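PDB 2YQU: 2-oxoglutarate dehydrogenase E3 component from Thermus thermophilus, which probably catalyses the NAD+-dependent reoxidation of protein-bound dihydrolipoyl groups to lipoyl groups, using one FAD per subunit. Local coordinates for residues A[205-209]-A[351-355]; A[308-312]-A[333-338]. One frame throughout, in Å; residues are numbered along the deposited sequence.

Both contacts join the nucleotide-binding part of the chain to its dimerisation part. Interaction 1 knots two helix starts through acidic groups, whereas interaction 2 sets the flavin-contacting helix against the loop before strand 338-340. Interaction 2 is nested in sequence inside interaction 1, their centres about 15 Å apart. They touch where M206 CE packs 3.6 Å from S338 OG and Y351 CZ lies 3.2 Å from Q334 OE1. In interaction 2, A310 N hydrogen-bonds FAD O2; in interaction 1 the M206 side chain stays about 10 Å from the cofactor and about 6 Å from the side chain of V339, which binds NAD(+) in a structure of this protein, though none is bound to this chain here.

Interaction 1 (A[205-209]-A[351-355]); sequences TMDLE and YTEEE
T352 lays its methyl group against the turn that leads into helix 208-221, with CG2 3.7 Å from D207 N. The CA atoms of D207 and T352, 5.0 Å apart, are the closest such pair across the segments. On the other branch, OG1 accepts from E355 N while E355 OE2 accepts from T352 N, a capping box.

E353 adds the first bond across: its N donates to D207 OD2 at 3.0 Å, meeting that oxygen nearly along the C-O axis. D207 is the N-cap of helix 208-221, and OD1 takes the amide of E209 from above the carboxylate plane. With CG anti to the backbone N (chi1 -176°), this carboxylate reaches across and serves the first turns of two helices, one oxygen each. The E353 carboxylate points onward, OE1 to the hydroxyl of Y363 and OE2 to K387.

E354 reciprocates: its chain bends at chi2 (68°), folding OE1 back to within 2.9 Å of the donor L208 N, which stands above the carboxylate plane. L208 lies across the bent chain, CD2 3.8 Å from E354 CG. One water links M206 O to OE1, and a second links D207 OD1 to OE2.

D207 OD2 and E354 OE1 are 3.8 Å apart. Donors from two helix N-termini, bound water and K387, salt-bridged to D207, E209 and E353, probably offset this crowding of negative charge and let acids clasp the start of helix 208-221 in the pyridine nucleotide-disulphide oxidoreductase region to that of helix 353-359 in the dimerisation region.

Interaction 2 (A[308-312]-A[333-338]); sequences MLAHK and YQAIPS. With FAD (flavin-adenine dinucleotide), chain D.
K312 and I336 bring their CA atoms to 6.9 Å, and L309 and S338 theirs to 7.6 Å, a spacing that leaves side chains to span most of the gap between the start of helix 310-326 and the loop running into strand 338-340. The main link is the imidazole of H311. With CG set between the backbone N and the carbonyl carbon (chi1 53°), the ring extends to the loop and NE2 donates to P337 O over 2.6 Å. The acceptor lies near the ring plane, and the donor lies in the carbonyl plane at a C=O...N angle of 158°.

I336 CG2 meets the same ring edge, 3.5 Å from CD2, while L309 CB sits over one ring face, near its rim, from within its own segment. L309 CD1 comes alongside, 3.6 Å from P337 O. Farther along, K312 CG rests 4.2 Å from I336 CD1, and the lysine and Y333 both end on E316, by a salt bridge and a hydrogen bond respectively. A310 N donates to FAD O2 at 2.9 Å, placing the helix start against the flavin. A leucine in place of H311 would probably leave P337 O without this hydrogen bond and loosen the tie between the flavin-binding helix and the loop.

S338 then pairs its backbone with A348 in strand 345-350, P337 packs on A415 of helix 407-419, and the second subunit completes the surroundings, its A433 against P337, its H432 against H311 and its H434, the predicted proton acceptor, against A310.

Interaction 1 (A[205-209]-A[351-355])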
loop_
_atom_site.group_PDB
_atom_site.type_symbol
_atom_site.label_atom_id
_atom_site.label_comp_id
_atom_site.label_asym_id
_atom_site.label_seq_id
_atom_site.Cartn_x
_atom_site.Cartn_y
_atom_site.Cartn_z
ATOM N N THR A 205 17.730 -13.817 -2.308
ATOM C CA THR A 205 16.420 -14.425 -2.057
ATOM C C THR A 205 15.346 -13.907 -3.006
ATOM O O THR A 205 14.275 -14.496 -3.092
ATOM C CB THR A 205 15.941 -14.185 -0.608
ATOM O OG1 THR A 205 15.843 -12.781 -0.339
ATOM C CG2 THR A 205 16.947 -14.707 0.410
ATOM N N MET A 206 15.617 -12.791 -3.678
ATOM C CA MET A 206 14.685 -12.243 -4.661
ATOM C C MET A 206 14.736 -13.051 -5.947
ATOM O O MET A 206 15.674 -13.803 -6.197
ATOM C CB MET A 206 15.013 -10.777 -4.977
ATOM C CG MET A 206 14.922 -9.831 -3.795
ATOM S SD MET A 206 13.232 -9.658 -3.194
ATOM C CE MET A 206 13.468 -9.838 -1.428
ATOM N N ASP A 207 13.698 -12.882 -6.761
ATOM C CA ASP A 207 13.686 -13.352 -8.139
ATOM C C ASP A 207 14.821 -12.684 -8.901
ATOM O O ASP A 207 15.095 -11.504 -8.694
ATOM C CB ASP A 207 12.343 -13.004 -8.763
ATOM C CG ASP A 207 12.174 -13.540 -10.165
ATOM O OD1 ASP A 207 12.579 -12.855 -11.114
ATOM O OD2 ASP A 207 11.613 -14.623 -10.419
ATOM N N LEU A 208 15.483 -13.444 -9.770
ATOM C CA LEU A 208 16.699 -12.973 -10.428
ATOM C C LEU A 208 16.450 -11.677 -11.183
ATOM O O LEU A 208 17.282 -10.786 -11.155
ATOM C CB LEU A 208 17.261 -14.032 -11.388
ATOM C CG LEU A 208 18.566 -14.752 -11.036
ATOM C CD1 LEU A 208 18.594 -15.231 -9.603
ATOM C CD2 LEU A 208 18.793 -15.936 -11.984
ATOM N N GLU A 209 15.309 -11.588 -11.859
ATOM C CA GLU A 209 14.930 -10.372 -12.590
ATOM C C GLU A 209 14.904 -9.136 -11.678
ATOM O O GLU A 209 15.366 -8.058 -12.046
ATOM C CB GLU A 209 13.552 -10.564 -13.228
ATOM C CG GLU A 209 13.325 -9.786 -14.507
ATOM C CD GLU A 209 12.193 -10.371 -15.327
ATOM O OE1 GLU A 209 11.086 -10.536 -14.772
ATOM O OE2 GLU A 209 12.412 -10.664 -16.532
ATOM N N TYR A 351 6.967 -18.490 -4.903
ATOM C CA TYR A 351 8.125 -19.021 -5.611
ATOM C C TYR A 351 8.672 -18.030 -6.629
ATOM O O TYR A 351 7.910 -17.315 -7.285
ATOM C CB TYR A 351 7.757 -20.327 -6.328
ATOM C CG TYR A 351 7.558 -21.510 -5.399
ATOM C CD1 TYR A 351 6.387 -22.263 -5.435
ATOM C CD2 TYR A 351 8.548 -21.877 -4.492
ATOM C CE1 TYR A 351 6.210 -23.351 -4.587
ATOM C CE2 TYR A 351 8.381 -22.954 -3.642
ATOM C CZ TYR A 351 7.214 -23.689 -3.698
ATOM O OH TYR A 351 7.053 -24.760 -2.845
ATOM N N THR A 352 9.997 -18.009 -6.764
ATOM C CA THR A 352 10.646 -17.302 -7.859
ATOM C C THR A 352 10.576 -18.140 -9.117
ATOM O O THR A 352 10.302 -19.330 -9.058
ATOM C CB THR A 352 12.127 -17.006 -7.550
ATOM O OG1 THR A 352 12.834 -18.241 -7.395
ATOM C CG2 THR A 352 12.311 -16.270 -6.214
ATOM N N GLU A 353 10.827 -17.504 -10.255
ATOM C CA GLU A 353 11.000 -18.214 -11.517
ATOM C C GLU A 353 12.081 -19.292 -11.394
ATOM O O GLU A 353 11.920 -20.379 -11.926
ATOM C CB GLU A 353 11.358 -17.238 -12.639
ATOM C CG GLU A 353 10.206 -16.341 -13.051
ATOM C CD GLU A 353 10.323 -15.865 -14.476
ATOM O OE1 GLU A 353 10.535 -16.724 -15.363
ATOM O OE2 GLU A 353 10.187 -14.643 -14.705
ATOM N N GLU A 354 13.147 -18.994 -10.656
ATOM C CA GLU A 354 14.266 -19.927 -10.458
ATOM C C GLU A 354 13.800 -21.190 -9.747
ATOM O O GLU A 354 14.151 -22.298 -10.154
ATOM C CB GLU A 354 15.401 -19.268 -9.665
ATOM C CG GLU A 354 16.205 -18.247 -10.458
ATOM C CD GLU A 354 15.391 -17.012 -10.791
ATOM O OE1 GLU A 354 14.957 -16.328 -9.838
ATOM O OE2 GLU A 354 15.156 -16.747 -11.995
ATOM N N GLU A 355 12.986 -21.015 -8.707
ATOM C CA GLU A 355 12.458 -22.138 -7.942
ATOM C C GLU A 355 11.468 -22.959 -8.768
ATOM O O GLU A 355 11.495 -24.180 -8.709
ATOM C CB GLU A 355 11.821 -21.663 -6.632
ATOM C CG GLU A 355 12.845 -21.135 -5.638
ATOM C CD GLU A 355 12.237 -20.424 -4.444
ATOM O OE1 GLU A 355 12.675 -20.694 -3.309
ATOM O OE2 GLU A 355 11.328 -19.593 -4.624
HETATM O O HOH W 1 16.143 -16.248 -7.536
HETATM O O HOH W 2 13.868 -14.533 -12.912
HETATM O O HOH W 3 10.402 -13.436 -17.105
#

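Interaction 2 (A[308-312]-A[333-338])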
loop_
_atom_site.group_PDB
_atom_site.type_symbol
_atom_site.label_atom_id
_atom_site.label_comp_id
_atom_site.label_asym_id
_atom_site.label_seq_id
_atom_site.Cartn_x
_atom_site.Cartn_y
_atom_site.Cartn_z
ATOM N N MET A 308 14.761 -15.717 7.311
ATOM C CA MET A 308 15.028 -15.076 8.582
ATOM C C MET A 308 14.324 -13.730 8.601
ATOM O O MET A 308 14.951 -12.682 8.401
ATOM C CB MET A 308 16.530 -14.936 8.812
ATOM C CG MET A 308 17.200 -16.233 9.167
ATOM S SD MET A 308 18.937 -15.987 9.572
ATOM C CE MET A 308 19.572 -17.377 8.818
ATOM N N LEU A 309 13.016 -13.790 8.844
ATOM C CA LEU A 309 12.135 -12.632 8.857
ATOM C C LEU A 309 11.299 -12.593 10.131
ATOM O O LEU A 309 10.934 -13.631 10.695
ATOM C CB LEU A 309 11.207 -12.652 7.641
ATOM C CG LEU A 309 11.855 -12.995 6.304
ATOM C CD1 LEU A 309 10.788 -13.202 5.243
ATOM C CD2 LEU A 309 12.819 -11.901 5.873
ATOM N N ALA A 310 10.991 -11.381 10.575
ATOM C CA ALA A 310 10.267 -11.173 11.816
ATOM C C ALA A 310 8.887 -11.813 11.766
ATOM O O ALA A 310 8.503 -12.530 12.667
ATOM C CB ALA A 310 10.155 -9.705 12.126
ATOM N N HIS A 311 8.155 -11.567 10.693
ATOM C CA HIS A 311 6.814 -12.139 10.559
ATOM C C HIS A 311 6.804 -13.646 10.285
ATOM O O HIS A 311 5.784 -14.304 10.534
ATOM C CB HIS A 311 6.013 -11.388 9.501
ATOM C CG HIS A 311 6.694 -11.276 8.174
ATOM N ND1 HIS A 311 7.447 -10.181 7.813
ATOM C CD2 HIS A 311 6.710 -12.108 7.108
ATOM C CE1 HIS A 311 7.890 -10.339 6.576
ATOM N NE2 HIS A 311 7.462 -11.503 6.128
ATOM N N LYS A 312 7.914 -14.186 9.775
ATOM C CA LYS A 312 8.093 -15.625 9.652
ATOM C C LYS A 312 8.188 -16.170 11.064
ATOM O O LYS A 312 7.516 -17.128 11.404
ATOM C CB LYS A 312 9.371 -15.971 8.873
ATOM C CG LYS A 312 9.607 -17.448 8.669
ATOM C CD LYS A 312 10.417 -18.059 9.782
ATOM C CE LYS A 312 11.261 -19.221 9.283
ATOM N NZ LYS A 312 12.002 -19.851 10.416
ATOM N N TYR A 333 4.180 -20.989 4.234
ATOM C CA TYR A 333 5.450 -20.351 3.851
ATOM C C TYR A 333 5.372 -19.651 2.492
ATOM O O TYR A 333 6.077 -18.672 2.260
ATOM C CB TYR A 333 6.601 -21.366 3.897
ATOM C CG TYR A 333 6.883 -21.799 5.317
ATOM C CD1 TYR A 333 7.566 -20.960 6.190
ATOM C CD2 TYR A 333 6.416 -23.012 5.800
ATOM C CE1 TYR A 333 7.791 -21.330 7.506
ATOM C CE2 TYR A 333 6.646 -23.392 7.125
ATOM C CZ TYR A 333 7.328 -22.541 7.963
ATOM O OH TYR A 333 7.562 -22.903 9.276
ATOM N N GLN A 334 4.495 -20.131 1.618
ATOM C CA GLN A 334 4.324 -19.538 0.279
ATOM C C GLN A 334 3.612 -18.180 0.267
ATOM O O GLN A 334 3.599 -17.487 -0.761
ATOM C CB GLN A 334 3.551 -20.506 -0.619
ATOM C CG GLN A 334 4.249 -21.824 -0.818
ATOM C CD GLN A 334 5.680 -21.640 -1.246
ATOM O OE1 GLN A 334 5.941 -21.128 -2.340
ATOM N NE2 GLN A 334 6.617 -22.022 -0.381
ATOM N N ALA A 335 3.014 -17.803 1.391
ATOM C CA ALA A 335 2.308 -16.530 1.500
ATOM C C ALA A 335 3.082 -15.495 2.314
ATOM O O ALA A 335 2.550 -14.435 2.620
ATOM C CB ALA A 335 0.929 -16.753 2.100
ATOM N N ILE A 336 4.327 -15.819 2.683
ATOM C CA ILE A 336 5.160 -14.923 3.482
ATOM C C ILE A 336 5.982 -14.026 2.564
ATOM O O ILE A 336 6.878 -14.517 1.867
ATOM C CB ILE A 336 6.105 -15.742 4.401
ATOM C CG1 ILE A 336 5.281 -16.448 5.476
ATOM C CG2 ILE A 336 7.168 -14.839 5.029
ATOM C CD1 ILE A 336 6.110 -17.353 6.411
ATOM N N PRO A 337 5.707 -12.721 2.565
ATOM C CA PRO A 337 6.490 -11.790 1.745
ATOM C C PRO A 337 7.858 -11.493 2.329
ATOM O O PRO A 337 8.047 -11.520 3.550
ATOM C CB PRO A 337 5.648 -10.521 1.762
ATOM C CG PRO A 337 4.928 -10.573 3.038
ATOM C CD PRO A 337 4.648 -12.016 3.309
ATOM N N SER A 338 8.807 -11.228 1.442
ATOM C CA SER A 338 10.116 -10.731 1.822
ATOM C C SER A 338 10.289 -9.392 1.117
ATOM O O SER A 338 10.121 -9.302 -0.099
ATOM C CB SER A 338 11.203 -11.723 1.420
ATOM O OG SER A 338 12.486 -11.218 1.752
HETATM P PA FAD D . 15.201 -12.431 17.726
HETATM O O1A FAD D . 16.648 -12.316 17.420
HETATM O O2A FAD D . 14.385 -11.218 17.261
HETATM O O5B FAD D . 15.024 -12.688 19.296
HETATM C C5B FAD D . 15.861 -13.609 19.951
HETATM C C4B FAD D . 16.005 -13.139 21.383
HETATM O O4B FAD D . 16.481 -14.223 22.154
HETATM C C3B FAD D . 17.018 -12.007 21.538
HETATM O O3B FAD D . 16.404 -10.883 22.128
HETATM C C2B FAD D . 18.093 -12.577 22.442
HETATM O O2B FAD D . 18.565 -11.625 23.368
HETATM C C1B FAD D . 17.375 -13.729 23.126
HETATM N N9A FAD D . 18.188 -14.870 23.556
HETATM C C8A FAD D . 19.034 -15.646 22.805
HETATM N N7A FAD D . 19.529 -16.626 23.584
HETATM C C5A FAD D . 19.010 -16.486 24.826
HETATM C C6A FAD D . 19.173 -17.202 26.008
HETATM N N6A FAD D . 19.845 -18.350 26.064
HETATM N N1A FAD D . 18.475 -16.784 27.111
HETATM C C2A FAD D . 17.633 -15.699 27.090
HETATM N N3A FAD D . 17.471 -15.001 25.913
HETATM C C4A FAD D . 18.160 -15.392 24.816
HETATM N N1 FAD D . 13.040 -8.787 9.455
HETATM C C2 FAD D . 11.874 -8.445 8.804
HETATM O O2 FAD D . 10.956 -9.260 8.667
HETATM N N3 FAD D . 11.728 -7.179 8.295
HETATM C C4 FAD D . 12.738 -6.252 8.420
HETATM O O4 FAD D . 12.471 -5.098 8.128
HETATM C C4X FAD D . 13.922 -6.577 9.081
HETATM N N5 FAD D . 14.942 -5.648 9.214
HETATM C C5X FAD D . 16.108 -6.011 9.884
HETATM C C6 FAD D . 17.136 -5.072 10.014
HETATM C C7 FAD D . 18.319 -5.418 10.683
HETATM C C7M FAD D . 19.360 -4.351 10.894
HETATM C C8 FAD D . 18.468 -6.693 11.221
HETATM C C8M FAD D . 19.567 -6.997 12.207
HETATM C C9 FAD D . 17.441 -7.629 11.086
HETATM C C9A FAD D . 16.261 -7.296 10.410
HETATM N N10 FAD D . 15.233 -8.231 10.258
HETATM C C10 FAD D . 14.070 -7.862 9.599
HETATM C "C1'" FAD D . 15.375 -9.668 10.690
HETATM C "C2'" FAD D . 14.670 -9.832 12.039
HETATM O "O2'" FAD D . 15.241 -8.968 13.010
HETATM C "C3'" FAD D . 14.672 -11.279 12.521
HETATM O "O3'" FAD D . 14.186 -12.123 11.494
HETATM C "C4'" FAD D . 13.776 -11.450 13.743
HETATM O "O4'" FAD D . 14.210 -10.617 14.790
HETATM C "C5'" FAD D . 13.735 -12.918 14.182
HETATM O "O5'" FAD D . 12.969 -13.053 15.358
HETATM P P FAD D . 13.303 -14.210 16.423
HETATM O O1P FAD D . 12.272 -14.186 17.504
HETATM O O2P FAD D . 13.517 -15.547 15.736
HETATM O O3P FAD D . 14.729 -13.827 17.073
#